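Local coordinates for protein beta chain (Acipenser persicus, PDB 6IYH) that probably carries oxygen in the blood as the haem-bearing beta subunit of a tetrameric haemoglobin, at residues E1-W14 against Y121-V135. Sequence-based numbering, arbitrary orientation.
Sequences EWTDSERFAITTLW and YTPDVQAAWQKMIAV
K131 sets CE over one face of the W2 indole, 3.8 Å from the centroid of the six-membered ring and 23° off its normal, a CH-pi contact, with CD and CG running on beyond the rim at CZ3. NZ lies farther out, an off-centre cation-pi partner. Backbone atoms of M132 meet the edge of the same indole, and its sulfur approaches obliquely, with SD 3.9 Å from W2 CH2, a Met-aromatic contact; W2 NE1 is bonded to the carbonyl of M77. The second indole, W129, has I10 CG1 over one face and A9 O at its edge, where NE1 gives a weak hydrogen bond of 3.5 Å. L13 and W14 complete the hole on helix 4-14 that W129 fills as a knob. Between the two indoles the helices come close through alanines, A9 CB lying 3.8 Å from A128 CB, and their axes pass 8.7 Å apart at 89°, the nearly perpendicular packing of globin helices A and H. K131 is extended, with CG anti to the backbone N (chi1 177°), which carries NZ past the ring to E1 O at 2.8 Å and to E6 OE1 at 2.8 Å, a salt bridge that meets OE1 on its syn side but tilted out of the carboxylate plane. T3 N reaches E6 OE1 from the opposite face, closing a capping box with the E6 N to T3 OG1 bond. A methionine in place of K131 would probably leave E6 without its cross-helix counter-charge and the E1 carbonyl without this donor. One ammonium thus ties the E1 carbonyl and capped start of helix 4-14 to helix 123-142; the rest is mainly apolar packing, helped by the weak W129 bond and a water between S5 and D124.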
loop_
_atom_site.group_PDB
_atom_site.type_symbol
_atom_site.label_atom_id
_atom_site.label_comp_id
_atom_site.label_asym_id
_atom_site.label_seq_id
_atom_site.Cartn_x
_atom_site.Cartn_y
_atom_site.Cartn_z
ATOM N N GLU B 1 -12.563 19.301 -8.003
ATOM C CA GLU B 1 -13.491 20.254 -7.223
ATOM C C GLU B 1 -13.066 20.743 -5.819
ATOM O O GLU B 1 -13.065 19.992 -4.870
ATOM C CB GLU B 1 -14.872 19.633 -7.042
ATOM C CG GLU B 1 -15.819 20.281 -6.010
ATOM C CD GLU B 1 -16.230 21.699 -6.360
ATOM O OE1 GLU B 1 -16.657 22.462 -5.447
ATOM O OE2 GLU B 1 -16.144 22.041 -7.560
ATOM N N TRP B 2 -12.841 22.035 -5.667
ATOM C CA TRP B 2 -12.464 22.572 -4.377
ATOM C C TRP B 2 -13.532 23.366 -3.763
ATOM O O TRP B 2 -14.101 24.172 -4.460
ATOM C CB TRP B 2 -11.275 23.482 -4.584
ATOM C CG TRP B 2 -10.054 22.709 -5.075
ATOM C CD1 TRP B 2 -9.611 22.586 -6.334
ATOM C CD2 TRP B 2 -9.166 21.969 -4.239
ATOM N NE1 TRP B 2 -8.449 21.824 -6.356
ATOM C CE2 TRP B 2 -8.182 21.409 -5.078
ATOM C CE3 TRP B 2 -9.150 21.693 -2.870
ATOM C CZ2 TRP B 2 -7.162 20.589 -4.596
ATOM C CZ3 TRP B 2 -8.096 20.923 -2.363
ATOM C CH2 TRP B 2 -7.118 20.386 -3.251
ATOM N N THR B 3 -13.739 23.256 -2.454
ATOM C CA THR B 3 -14.552 24.243 -1.769
ATOM C C THR B 3 -13.770 25.564 -1.503
ATOM O O THR B 3 -12.529 25.598 -1.413
ATOM C CB THR B 3 -15.148 23.728 -0.452
ATOM O OG1 THR B 3 -14.151 23.698 0.581
ATOM C CG2 THR B 3 -15.770 22.334 -0.658
ATOM N N ASP B 4 -14.504 26.664 -1.367
ATOM C CA ASP B 4 -13.839 27.933 -1.064
ATOM C C ASP B 4 -13.067 27.846 0.233
ATOM O O ASP B 4 -11.967 28.380 0.333
ATOM C CB ASP B 4 -14.846 29.072 -0.925
ATOM C CG ASP B 4 -15.423 29.496 -2.221
ATOM O OD1 ASP B 4 -14.905 29.175 -3.304
ATOM O OD2 ASP B 4 -16.437 30.212 -2.129
ATOM N N SER B 5 -13.649 27.207 1.219
ATOM C CA SER B 5 -12.963 27.011 2.464
ATOM C C SER B 5 -11.615 26.250 2.279
ATOM O O SER B 5 -10.604 26.569 2.962
ATOM C CB SER B 5 -13.818 26.261 3.411
ATOM O OG SER B 5 -13.110 26.139 4.586
ATOM N N GLU B 6 -11.636 25.230 1.434
ATOM C CA GLU B 6 -10.404 24.431 1.156
ATOM C C GLU B 6 -9.380 25.292 0.479
ATOM O O GLU B 6 -8.188 25.298 0.888
ATOM C CB GLU B 6 -10.689 23.213 0.292
ATOM C CG GLU B 6 -11.376 22.089 1.039
ATOM C CD GLU B 6 -11.972 21.037 0.103
ATOM O OE1 GLU B 6 -12.099 21.228 -1.101
ATOM O OE2 GLU B 6 -12.328 20.009 0.607
ATOM N N ARG B 7 -9.806 26.040 -0.537
ATOM C CA ARG B 7 -8.923 26.920 -1.269
ATOM C C ARG B 7 -8.221 27.913 -0.376
ATOM O O ARG B 7 -7.023 28.150 -0.513
ATOM C CB ARG B 7 -9.677 27.740 -2.294
ATOM C CG ARG B 7 -9.868 27.064 -3.598
ATOM C CD ARG B 7 -10.557 27.994 -4.570
ATOM N NE ARG B 7 -11.168 27.189 -5.615
ATOM C CZ ARG B 7 -10.545 26.719 -6.680
ATOM N NH1 ARG B 7 -9.271 26.998 -6.902
ATOM N NH2 ARG B 7 -11.228 26.009 -7.575
ATOM N N PHE B 8 -8.994 28.447 0.564
ATOM C CA PHE B 8 -8.522 29.391 1.526
ATOM C C PHE B 8 -7.538 28.796 2.510
ATOM O O PHE B 8 -6.526 29.423 2.808
ATOM C CB PHE B 8 -9.704 29.915 2.334
ATOM C CG PHE B 8 -9.324 30.934 3.358
ATOM C CD1 PHE B 8 -9.025 32.226 2.982
ATOM C CD2 PHE B 8 -9.244 30.591 4.688
ATOM C CE1 PHE B 8 -8.710 33.146 3.931
ATOM C CE2 PHE B 8 -8.901 31.507 5.644
ATOM C CZ PHE B 8 -8.653 32.788 5.268
ATOM N N ALA B 9 -7.854 27.620 3.045
ATOM C CA ALA B 9 -6.959 26.875 3.946
ATOM C C ALA B 9 -5.599 26.637 3.282
ATOM O O ALA B 9 -4.579 26.800 3.950
ATOM C CB ALA B 9 -7.609 25.546 4.384
ATOM N N ILE B 10 -5.596 26.302 2.006
ATOM C CA ILE B 10 -4.374 26.032 1.247
ATOM C C ILE B 10 -3.592 27.314 0.971
ATOM O O ILE B 10 -2.420 27.391 1.365
ATOM C CB ILE B 10 -4.676 25.300 -0.082
ATOM C CG1 ILE B 10 -5.225 23.926 0.246
ATOM C CG2 ILE B 10 -3.449 25.199 -0.981
ATOM C CD1 ILE B 10 -5.826 23.225 -0.955
ATOM N N THR B 11 -4.233 28.322 0.357
ATOM C CA THR B 11 -3.496 29.520 -0.072
ATOM C C THR B 11 -3.063 30.378 1.152
ATOM O O THR B 11 -1.932 30.927 1.128
ATOM C CB THR B 11 -4.266 30.309 -1.118
ATOM O OG1 THR B 11 -5.489 30.682 -0.520
ATOM C CG2 THR B 11 -4.502 29.480 -2.349
ATOM N N THR B 12 -3.820 30.400 2.260
ATOM C CA THR B 12 -3.369 31.161 3.445
ATOM C C THR B 12 -2.182 30.514 4.121
ATOM O O THR B 12 -1.265 31.200 4.546
ATOM C CB THR B 12 -4.423 31.489 4.531
ATOM O OG1 THR B 12 -4.801 30.318 5.227
ATOM C CG2 THR B 12 -5.680 32.040 3.908
ATOM N N LEU B 13 -2.209 29.196 4.251
ATOM C CA LEU B 13 -1.068 28.539 4.867
ATOM C C LEU B 13 0.135 28.655 3.953
ATOM O O LEU B 13 1.241 28.886 4.443
ATOM C CB LEU B 13 -1.412 27.049 5.152
ATOM C CG LEU B 13 -0.356 26.365 6.020
ATOM C CD1 LEU B 13 -0.895 25.182 6.840
ATOM C CD2 LEU B 13 0.670 25.687 5.122
ATOM N N TRP B 14 -0.049 28.529 2.641
ATOM C CA TRP B 14 1.041 28.571 1.668
ATOM C C TRP B 14 1.745 29.898 1.722
ATOM O O TRP B 14 2.975 29.977 1.608
ATOM C CB TRP B 14 0.598 28.311 0.261
ATOM C CG TRP B 14 1.691 28.188 -0.679
ATOM C CD1 TRP B 14 2.031 29.001 -1.693
ATOM C CD2 TRP B 14 2.692 27.123 -0.673
ATOM N NE1 TRP B 14 3.166 28.554 -2.293
ATOM C CE2 TRP B 14 3.572 27.388 -1.721
ATOM C CE3 TRP B 14 2.919 26.008 0.151
ATOM C CZ2 TRP B 14 4.696 26.565 -2.006
ATOM C CZ3 TRP B 14 3.992 25.148 -0.183
ATOM C CH2 TRP B 14 4.845 25.447 -1.219
ATOM N N TYR B 121 -2.512 24.467 12.419
ATOM C CA TYR B 121 -2.779 23.351 11.470
ATOM C C TYR B 121 -3.924 22.591 12.049
ATOM O O TYR B 121 -3.810 21.545 12.635
ATOM C CB TYR B 121 -1.512 22.505 11.332
ATOM C CG TYR B 121 -1.485 21.568 10.140
ATOM C CD1 TYR B 121 -1.519 22.040 8.866
ATOM C CD2 TYR B 121 -1.276 20.213 10.335
ATOM C CE1 TYR B 121 -1.407 21.204 7.757
ATOM C CE2 TYR B 121 -1.145 19.360 9.267
ATOM C CZ TYR B 121 -1.185 19.851 7.969
ATOM O OH TYR B 121 -1.052 19.010 6.891
ATOM N N THR B 122 -5.088 23.253 12.032
ATOM C CA THR B 122 -6.274 22.690 12.625
ATOM C C THR B 122 -6.749 21.441 11.875
ATOM O O THR B 122 -6.353 21.213 10.740
ATOM C CB THR B 122 -7.433 23.731 12.558
ATOM O OG1 THR B 122 -7.630 24.141 11.222
ATOM C CG2 THR B 122 -7.128 24.880 13.427
ATOM N N PRO B 123 -7.676 20.681 12.456
ATOM C CA PRO B 123 -8.126 19.510 11.663
ATOM C C PRO B 123 -8.667 19.806 10.250
ATOM O O PRO B 123 -8.365 19.079 9.302
ATOM C CB PRO B 123 -9.162 18.868 12.586
ATOM C CG PRO B 123 -8.685 19.244 13.948
ATOM C CD PRO B 123 -8.300 20.661 13.793
ATOM N N ASP B 124 -9.416 20.907 10.062
ATOM C CA ASP B 124 -9.923 21.292 8.752
ATOM C C ASP B 124 -8.830 21.695 7.794
ATOM O O ASP B 124 -8.911 21.418 6.609
ATOM C CB ASP B 124 -11.000 22.425 8.847
ATOM C CG ASP B 124 -10.430 23.781 9.280
ATOM O OD1 ASP B 124 -9.998 23.819 10.405
ATOM O OD2 ASP B 124 -10.407 24.732 8.485
ATOM N N VAL B 125 -7.828 22.376 8.321
ATOM C CA VAL B 125 -6.726 22.858 7.512
ATOM C C VAL B 125 -5.897 21.618 7.071
ATOM O O VAL B 125 -5.560 21.513 5.913
ATOM C CB VAL B 125 -5.868 23.913 8.265
ATOM C CG1 VAL B 125 -4.541 24.128 7.523
ATOM C CG2 VAL B 125 -6.670 25.238 8.291
ATOM N N GLN B 126 -5.606 20.751 8.031
ATOM C CA GLN B 126 -4.925 19.419 7.684
ATOM C C GLN B 126 -5.719 18.657 6.652
ATOM O O GLN B 126 -5.175 18.115 5.741
ATOM C CB GLN B 126 -4.646 18.533 8.915
ATOM C CG GLN B 126 -4.030 17.186 8.478
ATOM C CD GLN B 126 -3.908 16.248 9.600
ATOM O OE1 GLN B 126 -4.188 16.562 10.672
ATOM N NE2 GLN B 126 -3.455 15.102 9.320
ATOM N N ALA B 127 -7.073 18.645 6.757
ATOM C CA ALA B 127 -7.882 17.880 5.828
ATOM C C ALA B 127 -7.755 18.436 4.465
ATOM O O ALA B 127 -7.604 17.701 3.498
ATOM C CB ALA B 127 -9.347 17.790 6.277
ATOM N N ALA B 128 -7.750 19.771 4.335
ATOM C CA ALA B 128 -7.559 20.393 3.032
ATOM C C ALA B 128 -6.167 20.136 2.414
ATOM O O ALA B 128 -6.052 19.844 1.234
ATOM C CB ALA B 128 -7.760 21.916 3.122
ATOM N N TRP B 129 -5.137 20.210 3.238
ATOM C CA TRP B 129 -3.772 19.872 2.823
ATOM C C TRP B 129 -3.616 18.368 2.454
ATOM O O TRP B 129 -2.936 18.070 1.483
ATOM C CB TRP B 129 -2.728 20.301 3.848
ATOM C CG TRP B 129 -2.441 21.731 3.644
ATOM C CD1 TRP B 129 -3.061 22.782 4.221
ATOM C CD2 TRP B 129 -1.546 22.252 2.698
ATOM N NE1 TRP B 129 -2.575 23.988 3.680
ATOM C CE2 TRP B 129 -1.673 23.669 2.723
ATOM C CE3 TRP B 129 -0.685 21.664 1.758
ATOM C CZ2 TRP B 129 -0.900 24.495 1.927
ATOM C CZ3 TRP B 129 0.091 22.511 0.919
ATOM C CH2 TRP B 129 -0.022 23.908 1.031
ATOM N N GLN B 130 -4.270 17.492 3.166
ATOM C CA GLN B 130 -4.245 16.073 2.764
ATOM C C GLN B 130 -4.890 15.865 1.394
ATOM O O GLN B 130 -4.394 15.144 0.557
ATOM C CB GLN B 130 -4.900 15.260 3.816
ATOM C CG GLN B 130 -4.928 13.766 3.509
ATOM C CD GLN B 130 -3.521 13.199 3.459
ATOM O OE1 GLN B 130 -2.620 13.657 4.166
ATOM N NE2 GLN B 130 -3.330 12.219 2.556
ATOM N N LYS B 131 -5.969 16.613 1.107
ATOM C CA LYS B 131 -6.590 16.540 -0.171
ATOM C C LYS B 131 -5.650 17.061 -1.222
ATOM O O LYS B 131 -5.495 16.467 -2.299
ATOM C CB LYS B 131 -7.945 17.314 -0.132
ATOM C CG LYS B 131 -8.643 17.354 -1.474
ATOM C CD LYS B 131 -9.951 18.096 -1.347
ATOM C CE LYS B 131 -10.520 18.335 -2.717
ATOM N NZ LYS B 131 -11.924 18.839 -2.537
ATOM N N MET B 132 -4.971 18.177 -0.961
ATOM C CA MET B 132 -4.008 18.698 -1.889
ATOM C C MET B 132 -2.874 17.712 -2.123
ATOM O O MET B 132 -2.422 17.484 -3.258
ATOM C CB MET B 132 -3.387 20.040 -1.416
ATOM C CG MET B 132 -2.444 20.738 -2.380
ATOM S SD MET B 132 -3.369 21.416 -3.835
ATOM C CE MET B 132 -2.251 21.084 -5.120
ATOM N N ILE B 133 -2.353 17.172 -1.037
ATOM C CA ILE B 133 -1.296 16.127 -1.190
ATOM C C ILE B 133 -1.762 14.936 -2.069
ATOM O O ILE B 133 -1.026 14.458 -2.890
ATOM C CB ILE B 133 -0.797 15.743 0.218
ATOM C CG1 ILE B 133 0.079 16.841 0.753
ATOM C CG2 ILE B 133 -0.040 14.393 0.248
ATOM C CD1 ILE B 133 0.196 16.850 2.249
ATOM N N ALA B 134 -2.950 14.404 -1.791
ATOM C CA ALA B 134 -3.542 13.317 -2.561
ATOM C C ALA B 134 -3.663 13.661 -4.031
ATOM O O ALA B 134 -3.387 12.851 -4.891
ATOM C CB ALA B 134 -4.844 12.914 -1.916
ATOM N N VAL B 135 -4.008 14.901 -4.345
ATOM C CA VAL B 135 -4.142 15.288 -5.721
ATOM C C VAL B 135 -2.766 15.352 -6.386
ATOM O O VAL B 135 -2.623 14.929 -7.492
ATOM C CB VAL B 135 -4.866 16.644 -5.818
ATOM C CG1 VAL B 135 -4.724 17.227 -7.201
ATOM C CG2 VAL B 135 -6.334 16.470 -5.427
HETATM O O HOH W 1 -11.580 25.295 6.374
HETATM O O HOH W 2 -14.199 18.063 -0.268
#